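Local coordinates for protein polysialic acid O-acetyltransferase (Escherichia coli, PDB 3JQY) that transfers acetyl groups from acetyl-CoA to hydroxyls of capsular polysialic acid, preferring long chains of the polymer, at residues G109-I114 and D232-S237. Residues are numbered along the deposited sequence; the frame is centred on the assembly and turned at random.
Sequences GRRTTI and DKRCSS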
loop_
_atom_site.group_PDB
_atom_site.type_symbol
_atom_site.label_atom_id
_atom_site.label_comp_id
_atom_site.label_asym_id
_atom_site.label_seq_id
_atom_site.Cartn_x
_atom_site.Cartn_y
_atom_site.Cartn_z
ATOM N N GLY B 109 -1.729 -25.526 0.475
ATOM C CA GLY B 109 -1.011 -26.745 0.136
ATOM C C GLY B 109 0.304 -26.957 0.870
ATOM O O GLY B 109 0.730 -26.132 1.673
ATOM N N ARG B 110 0.955 -28.075 0.563
ATOM C CA ARG B 110 2.190 -28.479 1.226
ATOM C C ARG B 110 3.382 -27.595 0.885
ATOM O O ARG B 110 3.539 -27.162 -0.259
ATOM C CB ARG B 110 2.526 -29.926 0.839
ATOM C CG ARG B 110 1.483 -30.925 1.272
ATOM C CD ARG B 110 1.950 -32.355 1.014
ATOM N NE ARG B 110 1.797 -32.739 -0.384
ATOM C CZ ARG B 110 0.714 -33.330 -0.882
ATOM N NH1 ARG B 110 -0.317 -33.606 -0.093
ATOM N NH2 ARG B 110 0.661 -33.648 -2.170
ATOM N N ARG B 111 4.228 -27.351 1.886
ATOM C CA ARG B 111 5.491 -26.644 1.692
ATOM C C ARG B 111 5.308 -25.227 1.162
ATOM O O ARG B 111 6.210 -24.664 0.550
ATOM C CB ARG B 111 6.418 -27.436 0.759
ATOM C CG ARG B 111 6.705 -28.859 1.245
ATOM C CD ARG B 111 7.449 -29.676 0.197
ATOM N NE ARG B 111 6.727 -29.728 -1.075
ATOM C CZ ARG B 111 5.845 -30.665 -1.409
ATOM N NH1 ARG B 111 5.556 -31.655 -0.569
ATOM N NH2 ARG B 111 5.244 -30.611 -2.588
ATOM N N THR B 112 4.140 -24.649 1.404
ATOM C CA THR B 112 3.894 -23.276 0.998
ATOM C C THR B 112 4.262 -22.336 2.146
ATOM O O THR B 112 3.996 -22.637 3.310
ATOM C CB THR B 112 2.422 -23.097 0.581
ATOM O OG1 THR B 112 2.254 -23.582 -0.761
ATOM C CG2 THR B 112 1.994 -21.636 0.665
ATOM N N THR B 113 4.898 -21.214 1.824
ATOM C CA THR B 113 5.266 -20.231 2.839
ATOM C C THR B 113 4.479 -18.948 2.653
ATOM O O THR B 113 4.282 -18.486 1.530
ATOM C CB THR B 113 6.780 -19.936 2.837
ATOM O OG1 THR B 113 7.170 -19.364 1.579
ATOM C CG2 THR B 113 7.548 -21.228 3.054
ATOM N N ILE B 114 4.011 -18.390 3.764
ATOM C CA ILE B 114 3.148 -17.216 3.717
ATOM C C ILE B 114 3.638 -16.182 4.720
ATOM O O ILE B 114 3.793 -16.472 5.910
ATOM C CB ILE B 114 1.690 -17.590 4.031
ATOM C CG1 ILE B 114 1.135 -18.521 2.941
ATOM C CG2 ILE B 114 0.850 -16.336 4.203
ATOM C CD1 ILE B 114 -0.160 -19.235 3.316
ATOM N N ASP B 232 18.156 -25.458 -9.398
ATOM C CA ASP B 232 17.205 -25.600 -8.299
ATOM C C ASP B 232 16.294 -26.803 -8.512
ATOM O O ASP B 232 15.631 -26.908 -9.545
ATOM C CB ASP B 232 16.361 -24.336 -8.145
ATOM C CG ASP B 232 15.393 -24.431 -6.984
ATOM O OD1 ASP B 232 15.832 -24.287 -5.824
ATOM O OD2 ASP B 232 14.194 -24.664 -7.228
ATOM N N LYS B 233 16.261 -27.704 -7.534
ATOM C CA LYS B 233 15.492 -28.944 -7.661
ATOM C C LYS B 233 14.005 -28.721 -7.959
ATOM O O LYS B 233 13.475 -29.285 -8.917
ATOM C CB LYS B 233 15.651 -29.820 -6.415
ATOM C CG LYS B 233 17.021 -30.468 -6.266
ATOM C CD LYS B 233 17.024 -31.464 -5.114
ATOM C CE LYS B 233 18.343 -32.212 -5.012
ATOM N NZ LYS B 233 18.291 -33.260 -3.952
ATOM N N ARG B 234 13.337 -27.911 -7.140
ATOM C CA ARG B 234 11.894 -27.686 -7.285
ATOM C C ARG B 234 11.540 -26.991 -8.591
ATOM O O ARG B 234 10.568 -27.356 -9.261
ATOM C CB ARG B 234 11.348 -26.868 -6.113
ATOM C CG ARG B 234 11.013 -27.694 -4.893
ATOM C CD ARG B 234 10.601 -26.822 -3.717
ATOM N NE ARG B 234 10.489 -27.600 -2.485
ATOM C CZ ARG B 234 10.110 -28.875 -2.436
ATOM N NH1 ARG B 234 9.774 -29.520 -3.547
ATOM N NH2 ARG B 234 10.048 -29.503 -1.270
ATOM N N CYS B 235 12.323 -25.979 -8.941
ATOM C CA CYS B 235 12.150 -25.282 -10.207
ATOM C C CYS B 235 12.262 -26.266 -11.370
ATOM O O CYS B 235 11.418 -26.284 -12.266
ATOM C CB CYS B 235 13.205 -24.182 -10.349
ATOM S SG CYS B 235 12.986 -23.144 -11.796
ATOM N N SER B 236 13.317 -27.077 -11.357
ATOM C CA SER B 236 13.528 -28.066 -12.407
ATOM C C SER B 236 12.348 -29.020 -12.495
ATOM O O SER B 236 11.886 -29.353 -13.589
ATOM C CB SER B 236 14.823 -28.848 -12.163
ATOM O OG SER B 236 15.950 -28.005 -12.341
ATOM N N SER B 237 11.860 -29.459 -11.339
ATOM C CA SER B 237 10.753 -30.406 -11.285
ATOM C C SER B 237 9.499 -29.821 -11.926
ATOM O O SER B 237 8.893 -30.433 -12.808
ATOM C CB SER B 237 10.465 -30.808 -9.834
ATOM O OG SER B 237 9.315 -31.632 -9.752
#
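Arg-111 and Arg-234 bring their side chains together at the surface of a left-handed beta-helix, the fold of the hexapeptide-repeat acetyltransferases, where a coil corner faces the C-terminal helix 233-245. The pair is a worked example of like charges brought together beside a carboxylate that mainly pairs with one of them: Asp-132, on the next coil, forms a salt bridge with Arg-111 NE and a long, weak ion pair with Arg-234 NE. Arg-111 is the third residue of a type II turn from Gly-109 to Thr-112; its CB leaves the backbone toward the helix, and the bend at chi3 (-56°) turns NE toward the Arg-234 guanidinium. Arg-234, extended from CG to NE, reaches back toward the turn, its CA 11.1 Å from Arg-111 CA. Arg-111 NE lies over one face of the Arg-234 guanidinium, whose plane is 26° from that of its partner. Arg-111 NE and Arg-234 NH2, 3.3 Å apart, are both donors and do not bond. Arg-110 CB sits against one face of the Arg-111 guanidinium, toward its rim. With an alanine here instead of Arg-111, Asp-132 would probably lose the mate that NE provides, and Arg-234 would be freer to swing. On the helix side, Asp-232 is the N-cap of helix 233-245: its OD2 accepts from Cys-235 N at 2.9 Å, nearly straight at 164°, on the anti side of the carboxylate.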